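Local coordinates for Low molecular weight phosphotyrosine protein phosphatase (Vibrio cholerae, PDB 6U1P), which probably removes phosphate from protein phosphotyrosine, and belongs to a tyrosine phosphoregulatory system controlling exopolysaccharide biosynthesis and biofilm formation, at residues S19-I24 with D54-A59; I25-I30 with I37-A42; A59-D62 with H66-V69; Q78-H83 with D99-E104. All coordinates share one frame; numbering follows the deposited sequence.

Contact 1: S19-I24 with D54-A59; sequences SPMAEI and DKALQA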
loop_
_atom_site.group_PDB
_atom_site.type_symbol
_atom_site.label_atom_id
_atom_site.label_comp_id
_atom_site.label_asym_id
_atom_site.label_seq_id
_atom_site.Cartn_x
_atom_site.Cartn_y
_atom_site.Cartn_z
ATOM N N SER B 19 0.571 0.696 -15.041
ATOM C CA SER B 19 0.509 1.304 -16.372
ATOM C C SER B 19 0.640 2.834 -16.301
ATOM O O SER B 19 1.317 3.410 -17.164
ATOM C CB SER B 19 -0.744 0.860 -17.155
ATOM O OG SER B 19 -1.973 1.114 -16.486
ATOM N N PRO B 20 0.056 3.534 -15.308
ATOM C CA PRO B 20 0.311 4.990 -15.227
ATOM C C PRO B 20 1.772 5.313 -14.976
ATOM O O PRO B 20 2.300 6.295 -15.525
ATOM C CB PRO B 20 -0.561 5.451 -14.048
ATOM C CG PRO B 20 -1.509 4.372 -13.800
ATOM C CD PRO B 20 -0.867 3.100 -14.240
ATOM N N MET B 21 2.454 4.491 -14.175
ATOM C CA MET B 21 3.895 4.665 -14.011
ATOM C C MET B 21 4.632 4.558 -15.344
ATOM O O MET B 21 5.498 5.382 -15.655
ATOM C CB MET B 21 4.427 3.639 -13.020
ATOM C CG MET B 21 4.154 4.044 -11.563
ATOM S SD MET B 21 4.893 2.882 -10.395
ATOM C CE MET B 21 3.477 1.935 -9.896
ATOM N N ALA B 22 4.292 3.548 -16.151
ATOM C CA ALA B 22 4.954 3.380 -17.439
ATOM C C ALA B 22 4.670 4.552 -18.368
ATOM O O ALA B 22 5.561 5.011 -19.089
ATOM C CB ALA B 22 4.519 2.058 -18.086
ATOM N N GLU B 23 3.430 5.046 -18.368
ATOM C CA GLU B 23 3.075 6.181 -19.224
ATOM C C GLU B 23 3.944 7.389 -18.911
ATOM O O GLU B 23 4.541 7.996 -19.808
ATOM C CB GLU B 23 1.597 6.549 -19.028
ATOM C CG GLU B 23 1.171 7.823 -19.783
ATOM C CD GLU B 23 -0.298 8.205 -19.571
ATOM O OE1 GLU B 23 -1.014 7.475 -18.857
ATOM O OE2 GLU B 23 -0.736 9.241 -20.121
ATOM N N ILE B 24 4.058 7.721 -17.625
ATOM C CA ILE B 24 4.817 8.892 -17.218
ATOM C C ILE B 24 6.281 8.714 -17.555
ATOM O O ILE B 24 6.932 9.633 -18.079
ATOM C CB ILE B 24 4.601 9.129 -15.715
ATOM C CG1 ILE B 24 3.180 9.640 -15.477
ATOM C CG2 ILE B 24 5.637 10.096 -15.152
ATOM C CD1 ILE B 24 2.598 9.161 -14.144
ATOM N N ASP B 54 -1.848 7.352 -5.202
ATOM C CA ASP B 54 -0.883 8.300 -4.647
ATOM C C ASP B 54 0.484 7.663 -4.434
ATOM O O ASP B 54 1.513 8.327 -4.607
ATOM C CB ASP B 54 -1.401 8.882 -3.331
ATOM C CG ASP B 54 -2.382 10.013 -3.554
ATOM O OD1 ASP B 54 -2.641 10.341 -4.736
ATOM O OD2 ASP B 54 -2.892 10.567 -2.558
ATOM N N LYS B 55 0.529 6.387 -4.043
ATOM C CA LYS B 55 1.832 5.792 -3.778
ATOM C C LYS B 55 2.591 5.511 -5.067
ATOM O O LYS B 55 3.827 5.568 -5.086
ATOM C CB LYS B 55 1.671 4.496 -2.995
ATOM C CG LYS B 55 0.812 4.588 -1.763
ATOM C CD LYS B 55 0.348 3.192 -1.402
ATOM C CE LYS B 55 1.447 2.435 -0.671
ATOM N NZ LYS B 55 1.391 2.648 0.821
ATOM N N ALA B 56 1.878 5.264 -6.163
ATOM C CA ALA B 56 2.545 5.219 -7.456
ATOM C C ALA B 56 3.149 6.570 -7.787
ATOM O O ALA B 56 4.280 6.653 -8.280
ATOM C CB ALA B 56 1.573 4.775 -8.558
ATOM N N LEU B 57 2.408 7.645 -7.528
ATOM C CA LEU B 57 2.897 8.964 -7.921
ATOM C C LEU B 57 4.111 9.371 -7.093
ATOM O O LEU B 57 5.046 9.985 -7.616
ATOM C CB LEU B 57 1.776 9.994 -7.790
ATOM C CG LEU B 57 0.591 9.648 -8.691
ATOM C CD1 LEU B 57 -0.511 10.665 -8.541
ATOM C CD2 LEU B 57 1.049 9.531 -10.143
ATOM N N GLN B 58 4.117 9.029 -5.805
ATOM C CA GLN B 58 5.243 9.424 -4.960
ATOM C C GLN B 58 6.508 8.671 -5.346
ATOM O O GLN B 58 7.603 9.245 -5.336
ATOM C CB GLN B 58 4.917 9.205 -3.482
ATOM C CG GLN B 58 6.139 9.381 -2.532
ATOM C CD GLN B 58 6.566 10.847 -2.312
ATOM O OE1 GLN B 58 7.639 11.270 -2.758
ATOM N NE2 GLN B 58 5.728 11.616 -1.612
ATOM N N ALA B 59 6.379 7.392 -5.709
ATOM C CA ALA B 59 7.551 6.660 -6.168
ATOM C C ALA B 59 8.122 7.284 -7.447
ATOM O O ALA B 59 9.339 7.419 -7.583
ATOM C CB ALA B 59 7.197 5.179 -6.359
#

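Contact 2: I25-I30 with I37-A42; sequences ILRDKI and IQVRSA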
loop_
_atom_site.group_PDB
_atom_site.type_symbol
_atom_site.label_atom_id
_atom_site.label_comp_id
_atom_site.label_asym_id
_atom_site.label_seq_id
_atom_site.Cartn_x
_atom_site.Cartn_y
_atom_site.Cartn_z
ATOM N N ILE B 25 6.815 7.519 -17.295
ATOM C CA ILE B 25 8.228 7.262 -17.560
ATOM C C ILE B 25 8.502 7.240 -19.060
ATOM O O ILE B 25 9.468 7.852 -19.529
ATOM C CB ILE B 25 8.676 5.966 -16.861
ATOM C CG1 ILE B 25 8.559 6.154 -15.333
ATOM C CG2 ILE B 25 10.111 5.613 -17.266
ATOM C CD1 ILE B 25 8.812 4.910 -14.498
ATOM N N LEU B 26 7.647 6.562 -19.836
ATOM C CA LEU B 26 7.818 6.559 -21.285
ATOM C C LEU B 26 7.757 7.973 -21.843
ATOM O O LEU B 26 8.637 8.388 -22.605
ATOM C CB LEU B 26 6.755 5.682 -21.953
ATOM C CG LEU B 26 7.093 4.201 -21.888
ATOM C CD1 LEU B 26 5.911 3.357 -22.326
ATOM C CD2 LEU B 26 8.309 3.909 -22.756
ATOM N N ARG B 27 6.737 8.739 -21.444
ATOM C CA ARG B 27 6.584 10.095 -21.962
ATOM C C ARG B 27 7.860 10.906 -21.768
ATOM O O ARG B 27 8.333 11.574 -22.695
ATOM C CB ARG B 27 5.403 10.781 -21.277
ATOM C CG ARG B 27 5.260 12.250 -21.661
ATOM C CD ARG B 27 3.944 12.835 -21.150
ATOM N NE ARG B 27 2.813 12.141 -21.764
ATOM C CZ ARG B 27 1.877 11.479 -21.087
ATOM N NH1 ARG B 27 1.921 11.421 -19.749
ATOM N NH2 ARG B 27 0.912 10.861 -21.752
ATOM N N ASP B 28 8.459 10.804 -20.588
ATOM C CA ASP B 28 9.679 11.541 -20.275
ATOM C C ASP B 28 10.835 11.105 -21.168
ATOM O O ASP B 28 11.553 11.942 -21.742
ATOM C CB ASP B 28 10.013 11.322 -18.802
ATOM C CG ASP B 28 11.310 11.968 -18.392
ATOM O OD1 ASP B 28 12.384 11.485 -18.797
ATOM O OD2 ASP B 28 11.249 12.949 -17.632
ATOM N N LYS B 29 11.036 9.793 -21.296
ATOM C CA LYS B 29 12.158 9.328 -22.102
ATOM C C LYS B 29 11.931 9.648 -23.565
ATOM O O LYS B 29 12.889 9.930 -24.298
ATOM C CB LYS B 29 12.387 7.836 -21.875
ATOM C CG LYS B 29 12.660 7.521 -20.404
ATOM C CD LYS B 29 13.596 6.361 -20.238
ATOM C CE LYS B 29 14.233 6.383 -18.869
ATOM N NZ LYS B 29 14.552 7.780 -18.424
ATOM N N ILE B 30 10.673 9.646 -24.002
ATOM C CA ILE B 30 10.383 10.073 -25.363
ATOM C C ILE B 30 10.784 11.529 -25.539
ATOM O O ILE B 30 11.432 11.901 -26.526
ATOM C CB ILE B 30 8.895 9.846 -25.687
ATOM C CG1 ILE B 30 8.613 8.351 -25.833
ATOM C CG2 ILE B 30 8.511 10.582 -26.952
ATOM C CD1 ILE B 30 7.169 7.980 -25.638
ATOM N N ILE B 37 6.338 10.132 -30.618
ATOM C CA ILE B 37 5.522 9.020 -30.150
ATOM C C ILE B 37 4.686 9.515 -28.979
ATOM O O ILE B 37 5.232 10.083 -28.028
ATOM C CB ILE B 37 6.382 7.822 -29.705
ATOM C CG1 ILE B 37 7.283 7.324 -30.842
ATOM C CG2 ILE B 37 5.485 6.707 -29.173
ATOM C CD1 ILE B 37 8.437 6.442 -30.375
ATOM N N GLN B 38 3.380 9.271 -29.022
ATOM C CA GLN B 38 2.562 9.581 -27.862
ATOM C C GLN B 38 2.158 8.289 -27.159
ATOM O O GLN B 38 2.140 7.201 -27.750
ATOM C CB GLN B 38 1.342 10.441 -28.212
ATOM C CG GLN B 38 0.445 9.926 -29.308
ATOM C CD GLN B 38 -0.822 10.768 -29.428
ATOM O OE1 GLN B 38 -0.873 11.900 -28.938
ATOM N NE2 GLN B 38 -1.848 10.218 -30.081
ATOM N N VAL B 39 1.880 8.420 -25.866
ATOM C CA VAL B 39 1.656 7.265 -25.017
ATOM C C VAL B 39 0.477 7.546 -24.096
ATOM O O VAL B 39 0.323 8.658 -23.591
ATOM C CB VAL B 39 2.948 6.914 -24.236
ATOM C CG1 VAL B 39 3.481 8.123 -23.487
ATOM C CG2 VAL B 39 2.715 5.735 -23.278
ATOM N N ARG B 40 -0.358 6.535 -23.886
ATOM C CA ARG B 40 -1.401 6.558 -22.867
ATOM C C ARG B 40 -1.395 5.223 -22.137
ATOM O O ARG B 40 -0.640 4.298 -22.470
ATOM C CB ARG B 40 -2.818 6.786 -23.415
ATOM C CG ARG B 40 -2.984 7.968 -24.315
ATOM C CD ARG B 40 -2.631 9.266 -23.616
ATOM N NE ARG B 40 -1.594 9.925 -24.399
ATOM C CZ ARG B 40 -1.261 11.210 -24.324
ATOM N NH1 ARG B 40 -1.863 12.024 -23.469
ATOM N NH2 ARG B 40 -0.302 11.670 -25.112
ATOM N N SER B 41 -2.261 5.133 -21.140
ATOM C CA SER B 41 -2.389 3.952 -20.313
ATOM C C SER B 41 -3.867 3.691 -20.056
ATOM O O SER B 41 -4.713 4.581 -20.190
ATOM C CB SER B 41 -1.635 4.103 -18.987
ATOM O OG SER B 41 -2.233 5.101 -18.195
ATOM N N ALA B 42 -4.170 2.449 -19.683
ATOM C CA ALA B 42 -5.546 2.029 -19.443
ATOM C C ALA B 42 -5.524 0.738 -18.635
ATOM O O ALA B 42 -4.504 0.042 -18.567
ATOM C CB ALA B 42 -6.321 1.840 -20.757
#

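Contact 3: A59-D62 with H66-V69; sequences ALQD and HPMV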
loop_
_atom_site.group_PDB
_atom_site.type_symbol
_atom_site.label_atom_id
_atom_site.label_comp_id
_atom_site.label_asym_id
_atom_site.label_seq_id
_atom_site.Cartn_x
_atom_site.Cartn_y
_atom_site.Cartn_z
ATOM N N ALA B 59 6.379 7.392 -5.709
ATOM C CA ALA B 59 7.551 6.660 -6.168
ATOM C C ALA B 59 8.122 7.284 -7.447
ATOM O O ALA B 59 9.339 7.419 -7.583
ATOM C CB ALA B 59 7.197 5.179 -6.359
ATOM N N LEU B 60 7.263 7.766 -8.347
ATOM C CA LEU B 60 7.781 8.455 -9.530
ATOM C C LEU B 60 8.531 9.724 -9.145
ATOM O O LEU B 60 9.594 10.026 -9.706
ATOM C CB LEU B 60 6.653 8.790 -10.503
ATOM C CG LEU B 60 6.005 7.600 -11.214
ATOM C CD1 LEU B 60 4.755 8.031 -11.916
ATOM C CD2 LEU B 60 6.924 6.962 -12.229
ATOM N N GLN B 61 7.984 10.494 -8.201
ATOM C CA GLN B 61 8.682 11.687 -7.751
ATOM C C GLN B 61 10.027 11.335 -7.127
ATOM O O GLN B 61 11.030 12.008 -7.383
ATOM C CB GLN B 61 7.809 12.455 -6.760
ATOM C CG GLN B 61 6.540 13.011 -7.395
ATOM C CD GLN B 61 5.647 13.724 -6.390
ATOM O OE1 GLN B 61 5.280 13.166 -5.354
ATOM N NE2 GLN B 61 5.307 14.974 -6.690
ATOM N N ASP B 62 10.075 10.271 -6.320
ATOM C CA ASP B 62 11.332 9.907 -5.680
ATOM C C ASP B 62 12.435 9.697 -6.705
ATOM O O ASP B 62 13.591 10.040 -6.444
ATOM C CB ASP B 62 11.145 8.651 -4.832
ATOM C CG ASP B 62 10.337 8.920 -3.575
ATOM O OD1 ASP B 62 10.310 10.088 -3.124
ATOM O OD2 ASP B 62 9.714 7.970 -3.057
ATOM N N HIS B 66 8.128 13.808 -13.024
ATOM C CA HIS B 66 7.033 14.697 -12.674
ATOM C C HIS B 66 5.715 14.029 -13.032
ATOM O O HIS B 66 5.388 13.927 -14.223
ATOM C CB HIS B 66 7.161 16.027 -13.399
ATOM C CG HIS B 66 6.069 16.991 -13.059
ATOM N ND1 HIS B 66 5.941 17.551 -11.805
ATOM C CD2 HIS B 66 5.038 17.468 -13.796
ATOM C CE1 HIS B 66 4.880 18.338 -11.787
ATOM N NE2 HIS B 66 4.316 18.307 -12.983
ATOM N N PRO B 67 4.935 13.570 -12.067
ATOM C CA PRO B 67 3.705 12.831 -12.397
ATOM C C PRO B 67 2.540 13.765 -12.732
ATOM O O PRO B 67 1.643 14.042 -11.927
ATOM C CB PRO B 67 3.433 12.039 -11.115
ATOM C CG PRO B 67 3.994 12.902 -10.013
ATOM C CD PRO B 67 5.090 13.775 -10.618
ATOM N N MET B 68 2.492 14.239 -13.979
ATOM C CA MET B 68 1.297 14.923 -14.461
ATOM C C MET B 68 0.481 13.875 -15.196
ATOM O O MET B 68 0.971 13.275 -16.142
ATOM C CB MET B 68 1.618 16.103 -15.368
ATOM C CG MET B 68 0.448 16.526 -16.190
ATOM S SD MET B 68 0.633 18.192 -16.800
ATOM C CE MET B 68 1.962 17.992 -17.957
ATOM N N VAL B 69 -0.736 13.612 -14.729
ATOM C CA VAL B 69 -1.369 12.310 -14.928
ATOM C C VAL B 69 -2.729 12.463 -15.589
ATOM O O VAL B 69 -3.516 13.361 -15.255
ATOM C CB VAL B 69 -1.517 11.510 -13.617
ATOM C CG1 VAL B 69 -0.229 10.840 -13.313
ATOM C CG2 VAL B 69 -1.947 12.408 -12.450
#

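Contact 4: Q78-H83 with D99-E104; sequences QDFIEH and DICPAE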
loop_
_atom_site.group_PDB
_atom_site.type_symbol
_atom_site.label_atom_id
_atom_site.label_comp_id
_atom_site.label_asym_id
_atom_site.label_seq_id
_atom_site.Cartn_x
_atom_site.Cartn_y
_atom_site.Cartn_z
ATOM N N GLN B 78 -11.802 0.813 -29.738
ATOM C CA GLN B 78 -11.056 1.754 -30.570
ATOM C C GLN B 78 -9.569 1.768 -30.235
ATOM O O GLN B 78 -8.743 2.102 -31.096
ATOM C CB GLN B 78 -11.637 3.158 -30.430
ATOM C CG GLN B 78 -11.326 4.069 -31.606
ATOM C CD GLN B 78 -11.985 3.608 -32.891
ATOM O OE1 GLN B 78 -12.850 2.736 -32.881
ATOM N NE2 GLN B 78 -11.576 4.192 -34.009
ATOM N N ASP B 79 -9.209 1.428 -28.995
ATOM C CA ASP B 79 -7.801 1.387 -28.614
ATOM C C ASP B 79 -7.025 0.376 -29.458
ATOM O O ASP B 79 -5.868 0.624 -29.822
ATOM C CB ASP B 79 -7.666 1.063 -27.122
ATOM C CG ASP B 79 -8.054 2.240 -26.219
ATOM O OD1 ASP B 79 -7.804 3.409 -26.585
ATOM O OD2 ASP B 79 -8.615 1.990 -25.135
ATOM N N PHE B 80 -7.637 -0.776 -29.765
ATOM C CA PHE B 80 -6.960 -1.784 -30.584
ATOM C C PHE B 80 -6.746 -1.313 -32.021
ATOM O O PHE B 80 -5.811 -1.772 -32.688
ATOM C CB PHE B 80 -7.755 -3.089 -30.591
ATOM C CG PHE B 80 -7.944 -3.688 -29.225
ATOM C CD1 PHE B 80 -6.848 -4.094 -28.477
ATOM C CD2 PHE B 80 -9.216 -3.855 -28.695
ATOM C CE1 PHE B 80 -7.018 -4.648 -27.218
ATOM C CE2 PHE B 80 -9.394 -4.404 -27.442
ATOM C CZ PHE B 80 -8.293 -4.797 -26.696
ATOM N N ILE B 81 -7.584 -0.406 -32.509
ATOM C CA ILE B 81 -7.417 0.128 -33.853
ATOM C C ILE B 81 -6.516 1.352 -33.852
ATOM O O ILE B 81 -5.584 1.452 -34.656
ATOM C CB ILE B 81 -8.795 0.465 -34.459
ATOM C CG1 ILE B 81 -9.752 -0.730 -34.348
ATOM C CG2 ILE B 81 -8.641 0.933 -35.896
ATOM C CD1 ILE B 81 -11.210 -0.341 -34.343
ATOM N N GLU B 82 -6.762 2.280 -32.923
ATOM C CA GLU B 82 -6.103 3.580 -32.984
ATOM C C GLU B 82 -4.629 3.497 -32.606
ATOM O O GLU B 82 -3.820 4.288 -33.109
ATOM C CB GLU B 82 -6.838 4.576 -32.085
ATOM C CG GLU B 82 -6.367 6.024 -32.224
ATOM C CD GLU B 82 -7.261 6.866 -33.141
ATOM O OE1 GLU B 82 -8.388 6.429 -33.466
ATOM O OE2 GLU B 82 -6.832 7.975 -33.529
ATOM N N HIS B 83 -4.256 2.545 -31.750
ATOM C CA HIS B 83 -2.907 2.478 -31.205
ATOM C C HIS B 83 -2.026 1.548 -32.031
ATOM O O HIS B 83 -2.469 0.511 -32.533
ATOM C CB HIS B 83 -2.939 1.994 -29.760
ATOM C CG HIS B 83 -3.499 2.993 -28.797
ATOM N ND1 HIS B 83 -2.920 4.225 -28.579
ATOM C CD2 HIS B 83 -4.582 2.939 -27.987
ATOM C CE1 HIS B 83 -3.614 4.883 -27.666
ATOM N NE2 HIS B 83 -4.627 4.124 -27.290
ATOM N N ASP B 99 -8.045 -11.795 -25.203
ATOM C CA ASP B 99 -9.401 -12.311 -25.081
ATOM C C ASP B 99 -10.398 -11.460 -25.854
ATOM O O ASP B 99 -11.384 -11.986 -26.385
ATOM C CB ASP B 99 -9.768 -12.363 -23.595
ATOM C CG ASP B 99 -11.055 -13.099 -23.326
ATOM O OD1 ASP B 99 -12.127 -12.466 -23.424
ATOM O OD2 ASP B 99 -10.995 -14.307 -23.005
ATOM N N ILE B 100 -10.148 -10.153 -25.952
ATOM C CA ILE B 100 -11.090 -9.199 -26.519
ATOM C C ILE B 100 -10.505 -8.444 -27.704
ATOM O O ILE B 100 -11.122 -7.495 -28.191
ATOM C CB ILE B 100 -11.590 -8.214 -25.444
ATOM C CG1 ILE B 100 -10.405 -7.454 -24.840
ATOM C CG2 ILE B 100 -12.390 -8.952 -24.375
ATOM C CD1 ILE B 100 -10.811 -6.294 -23.945
ATOM N N CYS B 101 -9.311 -8.822 -28.165
ATOM C CA CYS B 101 -8.682 -8.130 -29.283
ATOM C C CYS B 101 -9.066 -8.772 -30.607
ATOM O O CYS B 101 -8.785 -9.960 -30.812
ATOM C CB CYS B 101 -7.176 -8.130 -29.137
ATOM S SG CYS B 101 -6.357 -7.193 -30.425
ATOM N N PRO B 102 -9.670 -8.032 -31.532
ATOM C CA PRO B 102 -9.953 -8.595 -32.851
ATOM C C PRO B 102 -8.665 -8.986 -33.564
ATOM O O PRO B 102 -7.627 -8.341 -33.409
ATOM C CB PRO B 102 -10.689 -7.457 -33.571
ATOM C CG PRO B 102 -10.365 -6.242 -32.827
ATOM C CD PRO B 102 -10.203 -6.668 -31.398
ATOM N N ALA B 103 -8.761 -10.059 -34.364
ATOM C CA ALA B 103 -7.590 -10.746 -34.912
ATOM C C ALA B 103 -6.721 -9.844 -35.776
ATOM O O ALA B 103 -5.508 -10.057 -35.864
ATOM C CB ALA B 103 -8.037 -11.957 -35.717
ATOM N N GLU B 104 -7.311 -8.814 -36.375
ATOM C CA GLU B 104 -6.589 -7.848 -37.192
ATOM C C GLU B 104 -5.505 -7.094 -36.414
ATOM O O GLU B 104 -4.574 -6.561 -37.021
ATOM C CB GLU B 104 -7.602 -6.852 -37.785
ATOM C CG GLU B 104 -8.927 -7.471 -38.295
ATOM C CD GLU B 104 -9.925 -7.815 -37.206
ATOM O OE1 GLU B 104 -9.496 -8.294 -36.154
ATOM O OE2 GLU B 104 -11.152 -7.671 -37.400
#

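Contact 1: S19-I24 with D54-A59
Helix 18-32, which leads out of the phosphate-binding loop running from C12 to R18, meets helix 54-62 where M21 and I24 pack against A56 and L57. The contact is buried and wholly apolar. M21 does most of the work. With CG anti to its own carbonyl carbon (chi1 -79°) and the next torsion extended, the chain reaches over to helix 54-62; a bend at chi3, -102°, then turns the terminal methyl onto the facing helix. CE ends 3.7 Å from A56 CB, and further back M21 CG lies 4.0 Å from the same methyl, so the A56 methyl lies against both the CG and the CE end of one thioether chain. One turn on, the tip of I24 approaches the tip of L57, CD1 to CD2 at 4.3 Å. L57 starts out pointing away from helix 18-32, and only its CD2 branch comes back to it. L60 of helix 54-62 continues the seam by touching both M21 and I24, while I141 of the second subunit also packs on M21. M21 lies about 5 Å, side chain to side chain, from R18, a predicted active-site residue. The arrangement is an apolar helix-helix seam beside the CX5R phosphate-binding loop, as in tyrosine phosphatases of this family.

Contact 2: I25-I30 with I37-A42
I30, L26 and V39 make the tight half of this contact, and the two arginines R27 and R40 make its looser, partly exposed rim. The helix segment runs nearly antiparallel to the strand segment, at 170°, with 8.3 Å between their axes. V39 is central to the packing: it points at the helix and spreads its two methyls. CG2, anti to the backbone N, meets L26 CD1 at 4.1 Å, and CG1 lies 4.0 Å from R27 CB while also covering one face of the R27 guanidinium. Nearer the start of the strand, the I30 and I37 side chains cross at about a right angle, with I30 CD1 4.1 Å from I37 CG2, and I30 CG2 rests 3.5 Å from the I37 carbonyl oxygen. The rim is different. R27 NH2 sits over the centre of the R40 guanidinium, 3.4 Å from its CZ, with the two planes 58° apart. E23 makes a salt bridge with R27 through OE2 and its side chain also touches R40, which probably balances the two charges. The second subunit also packs here, its A145 on L26 and its W152 on I37. Helix packed back on its following strand is the signature of the beta-alpha-beta crossover 6-12, 18-32, 37-43.

Contact 3: A59-D62 with H66-V69
An inverse gamma turn centred on P67 lies in the loop after helix 54-62, and it sets the proline ring against Q61 and L60 in the last turn of that helix. The turn is closed by the backbone bond from M68 N to H66 O, 2.9 Å, and its tight bend presents the ring toward the helix. CG and CD of the ring face Q61: Q61 CG is 3.6 Å from P67 CD and 3.7 Å from P67 CG. The Q61 side chain crosses the ring at about a right angle. Its CG stands anti to the carbonyl carbon (chi1 -65°) and the chain is extended beyond it, which lays the methylene against the proline while the amide passes alongside, with NE2 4.1 Å from P67 CD. The other end of the ring belongs to L60, whose CD1 comes to 4.3 Å from P67 CB, a looser approach. L60 is buried and continues inward to M21, I24 and I25 of helix 18-32, and Y65 touches it as well. Q61, by contrast, is exposed. Elsewhere on the helix A59 packs on F134 of the second subunit, and D62 makes a weak hydrogen bond to Q135 of that chain. No hydrogen bond crosses between the two segments. The loop is therefore held against the helix end by van der Waals contact: the Q61 methylene meets the CG-CD end of the rigid proline ring and a leucine methyl comes near CB, while the polar amide of Q61 stays at the surface.

Contact 4: Q78-H83 with D99-E104
F80 lays the face of its ring over C101, while I100 and P102 come in around it. C101 CA stands almost exactly on the ring normal, 7° off it and 4.1 Å from the centroid, which makes a clean CH-pi contact. The sulfur is set to one side: SG is anti to the backbone N (chi1 -176°), which brings it beside the CD1 side of the ring, 3.7 Å from F80 CD1. Measured to the centroid it is 4.2 Å away and 32° off the normal, an oblique sulfur-aromatic contact. I100 crosses the phenylalanine at about a right angle, bringing CG1 to 3.9 Å from F80 CZ. P102 also crosses at about a right angle, with CD 4.0 Å from F80 CD2. The I100 carbonyl oxygen lies 3.6 Å from F80 CE2 and takes its hydrogen bond from Q77. H105, in the loop that follows, touches F80 too. At the end of helix 77-82, H83 NE2 gives a weak bond to D79 OD1, 3.3 Å, and ND1 is bound to S7. Far from the catalytic loop, this packs an aromatic of helix 77-82 on the end of helix 91-100 and the loop after it, the two helices preceding and following strand 85-88 in an alpha/beta fold built on a parallel four-stranded sheet.

How the contacts relate
From the N terminus, helix 18-32 enters contact 1 first and contact 2 next. Contact 2 closes soonest, when strand 37-43 returns along the helix; it is nested inside the longer loop that contact 1 closes on helix 54-62. E23 OE1 and S41 OG, 2.7 Å apart in a probable hydrogen bond, join the two. Contact 3 begins at A59, where contact 1 ends, and folds the next loop back on the same helix; I24 CD1 reaches L60 CD1 and V69 CG1 there. Contact 4 follows in series, its centre about 25 Å from that of contact 1, and ties helix 77-82 to the end of helix 91-100 and the loop after it. Contacts 1 to 3 also touch the second subunit.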